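Local coordinates for arylsulfatase (Pseudoalteromonas sp. MB47, PDB 7AJ0), which probably removes sulfate groups from the algal polysaccharide fucoidan, as a calcium-bound member of the sulfatase family that forms a hexamer, at residues E138-Y150 with Y381-P395. Residues are numbered along the deposited sequence; the frame is centred on the assembly and turned at random.
Sequences EVSQGKLLSKVGY and YMTSLRLGGVIDELP
Tyr381 has CG opposite its own backbone N (chi1 169°), and this turns the hydroxyl to Val139 at the start of 138-150. Gln141 has CG wedged between its backbone N and carbonyl carbon (chi1 63°), which brings its amide beside the same ring. Tyr381 OH donates to Val139 O at 2.7 Å. The hydroxyl lies somewhat tilted from the carbonyl plane. The Gln141 amide stands nearly perpendicular to the ring, with OE1 3.7 Å from Tyr381 CD2; its NE2 bonds to Tyr263 OH of strand 262-267. Leu385 CG covers part of one face of the Tyr381 ring. A phenylalanine in place of Tyr381 would probably leave Val139 O without this donor and the lead-in to helix 141-146 less firmly tied.

Further along, Leu144 is the central apolar side chain. Its CD1 meets Leu394 CD2 at 3.8 Å and also touches Leu385 CD1, while CD2 rests on Glu393 CB. Val390 CG2 packs against both Leu144 CB and Leu145 CD2. Leu145 CD2 also sits 3.8 Å from Gly388 CA, a close approach at a residue with no side chain. Tyr150 lies next to this glycine, and its OH bonds to Pro52 O. At the outer end, Val148 CG1 meets Val390 CG1.

Helices 141-146 and 381-387 run nearly parallel within these segments, 7° apart, with axes 10.0 Å from each other at closest approach. Both end in Schellman motifs, at Gly149 and Gly389. Residues 147-150 then lead into strand 151-155. Helix 141-146 lies against strand 262-267 of the central sheet, and helix 381-387 packs beside it; this is side-by-side helix packing in the alkaline phosphatase-like fold of sulfatases.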
ATOM      1  N   GLU A 138     -39.345 -22.519   7.240  1.00 28.44           N
ATOM      2  CA  GLU A 138     -38.272 -23.081   8.048  1.00 29.50           C
ATOM      3  C   GLU A 138     -38.838 -23.804   9.270  1.00 27.80           C
ATOM      4  O   GLU A 138     -39.954 -23.539   9.725  1.00 42.08           O
ATOM      5  CB  GLU A 138     -37.303 -21.983   8.483  1.00 27.12           C
ATOM      6  CG  GLU A 138     -36.674 -21.206   7.332  1.00 28.57           C
ATOM      7  CD  GLU A 138     -35.925 -22.098   6.359  1.00 30.33           C
ATOM      8  OE1 GLU A 138     -35.987 -21.837   5.137  1.00 27.22           O
ATOM      9  OE2 GLU A 138     -35.280 -23.064   6.819  1.00 26.52           O
ATOM     10  N   VAL A 139     -38.041 -24.727   9.804  1.00 27.35           N
ATOM     11  CA  VAL A 139     -38.441 -25.579  10.920  1.00 27.44           C
ATOM     12  C   VAL A 139     -37.389 -25.450  12.014  1.00 27.50           C
ATOM     13  O   VAL A 139     -36.282 -25.991  11.884  1.00 26.30           O
ATOM     14  CB  VAL A 139     -38.602 -27.045  10.492  1.00 27.72           C
ATOM     15  CG1 VAL A 139     -38.918 -27.915  11.695  1.00 38.13           C
ATOM     16  CG2 VAL A 139     -39.684 -27.173   9.432  1.00 30.61           C
ATOM     17  N   SER A 140     -37.732 -24.752  13.091  1.00 26.74           N
ATOM     18  CA  SER A 140     -36.799 -24.559  14.190  1.00 27.31           C
ATOM     19  C   SER A 140     -36.759 -25.798  15.081  1.00 26.18           C
ATOM     20  O   SER A 140     -37.670 -26.630  15.076  1.00 26.70           O
ATOM     21  CB  SER A 140     -37.192 -23.339  15.021  1.00 26.22           C
ATOM     22  OG  SER A 140     -38.436 -23.546  15.666  1.00 26.79           O
ATOM     23  N   GLN A 141     -35.677 -25.916  15.857  1.00 25.66           N
ATOM     24  CA  GLN A 141     -35.597 -27.017  16.812  1.00 25.70           C
ATOM     25  C   GLN A 141     -36.629 -26.850  17.919  1.00 26.11           C
ATOM     26  O   GLN A 141     -37.075 -27.842  18.506  1.00 26.42           O
ATOM     27  CB  GLN A 141     -34.191 -27.133  17.402  1.00 25.11           C
ATOM     28  CG  GLN A 141     -33.720 -25.947  18.217  1.00 24.78           C
ATOM     29  CD  GLN A 141     -32.852 -24.997  17.413  1.00 24.37           C
ATOM     30  OE1 GLN A 141     -33.342 -24.293  16.534  1.00 24.53           O
ATOM     31  NE2 GLN A 141     -31.555 -24.979  17.707  1.00 23.90           N
ATOM     32  N   GLY A 142     -37.024 -25.610  18.213  1.00 26.15           N
ATOM     33  CA  GLY A 142     -38.130 -25.405  19.129  1.00 26.64           C
ATOM     34  C   GLY A 142     -39.383 -26.129  18.679  1.00 27.33           C
ATOM     35  O   GLY A 142     -40.043 -26.807  19.468  1.00 27.74           O
ATOM     36  N   LYS A 143     -39.718 -26.006  17.394  1.00 27.53           N
ATOM     37  CA  LYS A 143     -40.927 -26.640  16.884  1.00 28.26           C
ATOM     38  C   LYS A 143     -40.838 -28.156  16.999  1.00 28.39           C
ATOM     39  O   LYS A 143     -41.776 -28.812  17.473  1.00 28.98           O
ATOM     40  CB  LYS A 143     -41.164 -26.221  15.431  1.00 28.44           C
ATOM     41  CG  LYS A 143     -42.413 -26.823  14.805  1.00 29.26           C
ATOM     42  CD  LYS A 143     -42.677 -26.264  13.409  1.00 29.50           C
ATOM     43  CE  LYS A 143     -43.178 -24.824  13.459  1.00 50.33           C
ATOM     44  NZ  LYS A 143     -43.311 -24.223  12.098  1.00 51.38           N
ATOM     45  N   LEU A 144     -39.713 -28.733  16.580  1.00 27.89           N
ATOM     46  CA  LEU A 144     -39.608 -30.185  16.520  1.00 28.07           C
ATOM     47  C   LEU A 144     -39.449 -30.806  17.903  1.00 28.06           C
ATOM     48  O   LEU A 144     -39.986 -31.888  18.160  1.00 28.54           O
ATOM     49  CB  LEU A 144     -38.443 -30.586  15.614  1.00 27.61           C
ATOM     50  CG  LEU A 144     -38.599 -30.150  14.157  1.00 27.71           C
ATOM     51  CD1 LEU A 144     -37.443 -30.650  13.315  1.00 27.31           C
ATOM     52  CD2 LEU A 144     -39.921 -30.635  13.579  1.00 28.53           C
ATOM     53  N   LEU A 145     -38.731 -30.139  18.807  1.00 27.57           N
ATOM     54  CA  LEU A 145     -38.541 -30.694  20.143  1.00 27.59           C
ATOM     55  C   LEU A 145     -39.768 -30.475  21.021  1.00 28.17           C
ATOM     56  O   LEU A 145     -40.128 -31.349  21.815  1.00 28.56           O
ATOM     57  CB  LEU A 145     -37.298 -30.085  20.789  1.00 26.91           C
ATOM     58  CG  LEU A 145     -35.972 -30.479  20.136  1.00 26.37           C
ATOM     59  CD1 LEU A 145     -34.824 -29.669  20.714  1.00 25.77           C
ATOM     60  CD2 LEU A 145     -35.712 -31.970  20.299  1.00 26.57           C
ATOM     61  N   SER A 146     -40.428 -29.321  20.892  1.00 28.31           N
ATOM     62  CA  SER A 146     -41.683 -29.114  21.604  1.00 28.97           C
ATOM     63  C   SER A 146     -42.686 -30.217  21.293  1.00 29.70           C
ATOM     64  O   SER A 146     -43.511 -30.570  22.143  1.00 30.27           O
ATOM     65  CB  SER A 146     -42.282 -27.754  21.243  1.00 29.09           C
ATOM     66  OG  SER A 146     -41.669 -26.715  21.982  1.00 34.34           O
ATOM     67  N   LYS A 147     -42.629 -30.772  20.081  1.00 29.75           N
ATOM     68  CA  LYS A 147     -43.577 -31.802  19.675  1.00 30.50           C
ATOM     69  C   LYS A 147     -43.351 -33.117  20.407  1.00 30.66           C
ATOM     70  O   LYS A 147     -44.277 -33.933  20.472  1.00 31.41           O
ATOM     71  CB  LYS A 147     -43.481 -32.014  18.162  1.00 30.51           C
ATOM     72  CG  LYS A 147     -44.594 -32.856  17.560  1.00 48.39           C
ATOM     73  CD  LYS A 147     -45.952 -32.195  17.739  1.00 49.55           C
ATOM     74  CE  LYS A 147     -47.053 -33.008  17.081  1.00 33.01           C
ATOM     75  NZ  LYS A 147     -48.401 -32.465  17.406  1.00 51.80           N
ATOM     76  N   VAL A 148     -42.161 -33.339  20.969  1.00 30.05           N
ATOM     77  CA  VAL A 148     -41.867 -34.594  21.652  1.00 30.23           C
ATOM     78  C   VAL A 148     -41.627 -34.356  23.139  1.00 30.12           C
ATOM     79  O   VAL A 148     -40.904 -35.119  23.791  1.00 34.60           O
ATOM     80  CB  VAL A 148     -40.655 -35.309  21.018  1.00 29.75           C
ATOM     81  CG1 VAL A 148     -40.895 -35.544  19.536  1.00 37.81           C
ATOM     82  CG2 VAL A 148     -39.380 -34.508  21.244  1.00 28.89           C
ATOM     83  N   GLY A 149     -42.223 -33.299  23.683  1.00 30.22           N
ATOM     84  CA  GLY A 149     -42.275 -33.112  25.116  1.00 40.28           C
ATOM     85  C   GLY A 149     -41.276 -32.143  25.707  1.00 32.45           C
ATOM     86  O   GLY A 149     -41.269 -31.965  26.933  1.00 29.74           O
ATOM     87  N   TYR A 150     -40.432 -31.518  24.895  1.00 28.97           N
ATOM     88  CA  TYR A 150     -39.514 -30.511  25.402  1.00 28.36           C
ATOM     89  C   TYR A 150     -40.247 -29.199  25.659  1.00 28.52           C
ATOM     90  O   TYR A 150     -41.170 -28.831  24.927  1.00 28.86           O
ATOM     91  CB  TYR A 150     -38.376 -30.260  24.407  1.00 27.67           C
ATOM     92  CG  TYR A 150     -37.254 -31.270  24.451  1.00 27.36           C
ATOM     93  CD1 TYR A 150     -37.391 -32.516  23.859  1.00 27.64           C
ATOM     94  CD2 TYR A 150     -36.049 -30.968  25.071  1.00 26.84           C
ATOM     95  CE1 TYR A 150     -36.365 -33.440  23.894  1.00 27.41           C
ATOM     96  CE2 TYR A 150     -35.019 -31.884  25.109  1.00 26.62           C
ATOM     97  CZ  TYR A 150     -35.181 -33.118  24.519  1.00 26.91           C
ATOM     98  OH  TYR A 150     -34.155 -34.031  24.556  1.00 26.75           O
ATOM     99  N   TYR A 381     -27.723 -27.576  15.739  1.00 23.05           N
ATOM    100  CA  TYR A 381     -29.126 -27.811  15.417  1.00 23.49           C
ATOM    101  C   TYR A 381     -29.386 -29.287  15.155  1.00 23.80           C
ATOM    102  O   TYR A 381     -30.277 -29.889  15.764  1.00 24.16           O
ATOM    103  CB  TYR A 381     -29.503 -26.955  14.205  1.00 23.57           C
ATOM    104  CG  TYR A 381     -30.836 -27.260  13.566  1.00 24.08           C
ATOM    105  CD1 TYR A 381     -30.972 -28.306  12.662  1.00 24.34           C
ATOM    106  CD2 TYR A 381     -31.950 -26.480  13.836  1.00 24.36           C
ATOM    107  CE1 TYR A 381     -32.180 -28.578  12.064  1.00 24.87           C
ATOM    108  CE2 TYR A 381     -33.164 -26.745  13.243  1.00 24.90           C
ATOM    109  CZ  TYR A 381     -33.274 -27.794  12.359  1.00 25.15           C
ATOM    110  OH  TYR A 381     -34.485 -28.065  11.766  1.00 25.75           O
ATOM    111  N   MET A 382     -28.606 -29.890  14.257  1.00 23.72           N
ATOM    112  CA  MET A 382     -28.850 -31.279  13.881  1.00 24.07           C
ATOM    113  C   MET A 382     -28.523 -32.233  15.022  1.00 24.12           C
ATOM    114  O   MET A 382     -29.181 -33.269  15.170  1.00 24.54           O
ATOM    115  CB  MET A 382     -28.033 -31.632  12.640  1.00 24.00           C
ATOM    116  CG  MET A 382     -28.611 -32.779  11.825  1.00 24.48           C
ATOM    117  SD  MET A 382     -30.266 -32.425  11.197  1.00 24.98           S
ATOM    118  CE  MET A 382     -29.928 -31.143   9.992  1.00 24.76           C
ATOM    119  N   THR A 383     -27.509 -31.910  15.827  1.00 23.75           N
ATOM    120  CA  THR A 383     -27.221 -32.705  17.016  1.00 23.83           C
ATOM    121  C   THR A 383     -28.371 -32.623  18.013  1.00 24.12           C
ATOM    122  O   THR A 383     -28.768 -33.636  18.602  1.00 24.48           O
ATOM    123  CB  THR A 383     -25.913 -32.225  17.651  1.00 23.42           C
ATOM    124  OG1 THR A 383     -24.842 -32.355  16.702  1.00 23.22           O
ATOM    125  CG2 THR A 383     -25.583 -33.025  18.901  1.00 23.56           C
ATOM    126  N   SER A 384     -28.928 -31.425  18.206  1.00 24.01           N
ATOM    127  CA  SER A 384     -30.071 -31.276  19.100  1.00 24.34           C
ATOM    128  C   SER A 384     -31.247 -32.127  18.639  1.00 24.88           C
ATOM    129  O   SER A 384     -31.917 -32.767  19.457  1.00 25.27           O
ATOM    130  CB  SER A 384     -30.485 -29.805  19.181  1.00 31.21           C
ATOM    131  OG  SER A 384     -29.461 -29.008  19.748  1.00 23.75           O
ATOM    132  N   LEU A 385     -31.518 -32.143  17.332  1.00 24.97           N
ATOM    133  CA  LEU A 385     -32.661 -32.898  16.833  1.00 25.55           C
ATOM    134  C   LEU A 385     -32.490 -34.393  17.068  1.00 25.85           C
ATOM    135  O   LEU A 385     -33.475 -35.099  17.309  1.00 26.40           O
ATOM    136  CB  LEU A 385     -32.870 -32.625  15.346  1.00 25.62           C
ATOM    137  CG  LEU A 385     -33.187 -31.185  14.942  1.00 25.46           C
ATOM    138  CD1 LEU A 385     -33.580 -31.139  13.469  1.00 25.70           C
ATOM    139  CD2 LEU A 385     -34.272 -30.585  15.818  1.00 25.73           C
ATOM    140  N   ARG A 386     -31.256 -34.896  16.997  1.00 25.56           N
ATOM    141  CA  ARG A 386     -31.039 -36.323  17.211  1.00 25.89           C
ATOM    142  C   ARG A 386     -31.163 -36.682  18.688  1.00 26.05           C
ATOM    143  O   ARG A 386     -31.689 -37.747  19.028  1.00 32.24           O
ATOM    144  CB  ARG A 386     -29.673 -36.732  16.660  1.00 25.59           C
ATOM    145  CG  ARG A 386     -29.331 -38.199  16.861  1.00 25.95           C
ATOM    146  CD  ARG A 386     -28.503 -38.405  18.118  1.00 25.80           C
ATOM    147  NE  ARG A 386     -28.295 -39.819  18.415  1.00 26.25           N
ATOM    148  CZ  ARG A 386     -27.329 -40.566  17.885  1.00 32.40           C
ATOM    149  NH1 ARG A 386     -26.471 -40.040  17.020  1.00 42.51           N
ATOM    150  NH2 ARG A 386     -27.224 -41.844  18.224  1.00 26.75           N
ATOM    151  N   LEU A 387     -30.688 -35.809  19.579  1.00 25.67           N
ATOM    152  CA  LEU A 387     -30.824 -36.072  21.008  1.00 28.56           C
ATOM    153  C   LEU A 387     -32.289 -36.179  21.417  1.00 26.40           C
ATOM    154  O   LEU A 387     -32.617 -36.912  22.357  1.00 26.81           O
ATOM    155  CB  LEU A 387     -30.127 -34.979  21.817  1.00 25.39           C
ATOM    156  CG  LEU A 387     -28.601 -34.957  21.738  1.00 24.94           C
ATOM    157  CD1 LEU A 387     -28.037 -33.741  22.456  1.00 24.53           C
ATOM    158  CD2 LEU A 387     -28.007 -36.240  22.311  1.00 25.22           C
ATOM    159  N   GLY A 388     -33.176 -35.463  20.732  1.00 26.46           N
ATOM    160  CA  GLY A 388     -34.599 -35.557  20.962  1.00 27.04           C
ATOM    161  C   GLY A 388     -35.329 -36.550  20.087  1.00 27.59           C
ATOM    162  O   GLY A 388     -36.540 -36.730  20.245  1.00 28.16           O
ATOM    163  N   GLY A 389     -34.630 -37.199  19.157  1.00 27.48           N
ATOM    164  CA  GLY A 389     -35.230 -38.202  18.301  1.00 28.03           C
ATOM    165  C   GLY A 389     -36.250 -37.657  17.325  1.00 33.90           C
ATOM    166  O   GLY A 389     -37.372 -38.168  17.253  1.00 42.30           O
ATOM    167  N   VAL A 390     -35.876 -36.636  16.551  1.00 29.54           N
ATOM    168  CA  VAL A 390     -36.840 -35.958  15.695  1.00 33.16           C
ATOM    169  C   VAL A 390     -36.252 -35.591  14.339  1.00 41.55           C
ATOM    170  O   VAL A 390     -36.792 -34.728  13.635  1.00 44.78           O
ATOM    171  CB  VAL A 390     -37.381 -34.691  16.395  1.00 27.96           C
ATOM    172  CG1 VAL A 390     -38.113 -35.051  17.675  1.00 41.43           C
ATOM    173  CG2 VAL A 390     -36.240 -33.722  16.698  1.00 27.19           C
ATOM    174  N   ILE A 391     -35.156 -36.244  13.948  1.00 43.54           N
ATOM    175  CA  ILE A 391     -34.543 -35.904  12.666  1.00 27.28           C
ATOM    176  C   ILE A 391     -35.430 -36.345  11.506  1.00 27.90           C
ATOM    177  O   ILE A 391     -35.455 -35.693  10.453  1.00 32.62           O
ATOM    178  CB  ILE A 391     -33.127 -36.506  12.552  1.00 29.92           C
ATOM    179  CG1 ILE A 391     -32.139 -35.662  13.366  1.00 39.97           C
ATOM    180  CG2 ILE A 391     -32.695 -36.601  11.091  1.00 26.91           C
ATOM    181  CD1 ILE A 391     -30.671 -35.923  13.065  1.00 31.98           C
ATOM    182  N   ASP A 392     -36.171 -37.445  11.664  1.00 32.99           N
ATOM    183  CA  ASP A 392     -37.033 -37.928  10.589  1.00 31.54           C
ATOM    184  C   ASP A 392     -38.198 -36.990  10.287  1.00 29.53           C
ATOM    185  O   ASP A 392     -38.950 -37.255   9.340  1.00 30.13           O
ATOM    186  CB  ASP A 392     -37.577 -39.321  10.930  1.00 33.25           C
ATOM    187  CG  ASP A 392     -38.549 -39.306  12.103  1.00 45.86           C
ATOM    188  OD1 ASP A 392     -38.771 -38.230  12.700  1.00 47.47           O
ATOM    189  OD2 ASP A 392     -39.095 -40.383  12.427  1.00 52.57           O
ATOM    190  N   GLU A 393     -38.368 -35.915  11.054  1.00 29.21           N
ATOM    191  CA  GLU A 393     -39.454 -34.968  10.849  1.00 29.54           C
ATOM    192  C   GLU A 393     -39.082 -33.821   9.916  1.00 29.20           C
ATOM    193  O   GLU A 393     -39.911 -32.934   9.691  1.00 29.48           O
ATOM    194  CB  GLU A 393     -39.909 -34.395  12.199  1.00 29.46           C
ATOM    195  CG  GLU A 393     -40.536 -35.418  13.137  1.00 29.96           C
ATOM    196  CD  GLU A 393     -41.909 -35.879  12.674  1.00 36.76           C
ATOM    197  OE1 GLU A 393     -42.709 -35.025  12.239  1.00 40.08           O
ATOM    198  OE2 GLU A 393     -42.187 -37.096  12.741  1.00 48.96           O
ATOM    199  N   LEU A 394     -37.874 -33.815   9.367  1.00 28.68           N
ATOM    200  CA  LEU A 394     -37.440 -32.693   8.536  1.00 28.35           C
ATOM    201  C   LEU A 394     -38.072 -32.789   7.151  1.00 28.95           C
ATOM    202  O   LEU A 394     -38.040 -33.861   6.537  1.00 29.29           O
ATOM    203  CB  LEU A 394     -35.920 -32.673   8.414  1.00 27.65           C
ATOM    204  CG  LEU A 394     -35.118 -32.267   9.650  1.00 27.01           C
ATOM    205  CD1 LEU A 394     -33.628 -32.355   9.352  1.00 33.75           C
ATOM    206  CD2 LEU A 394     -35.485 -30.869  10.108  1.00 26.84           C
ATOM    207  N   PRO A 395     -38.638 -31.701   6.625  1.00 29.13           N
ATOM    208  CA  PRO A 395     -39.263 -31.772   5.296  1.00 29.77           C
ATOM    209  C   PRO A 395     -38.257 -32.169   4.224  1.00 29.58           C
ATOM    210  O   PRO A 395     -37.103 -31.738   4.237  1.00 28.92           O
ATOM    211  CB  PRO A 395     -39.802 -30.351   5.074  1.00 29.87           C
ATOM    212  CG  PRO A 395     -39.042 -29.485   6.027  1.00 29.11           C
ATOM    213  CD  PRO A 395     -38.725 -30.349   7.213  1.00 28.82           C
TER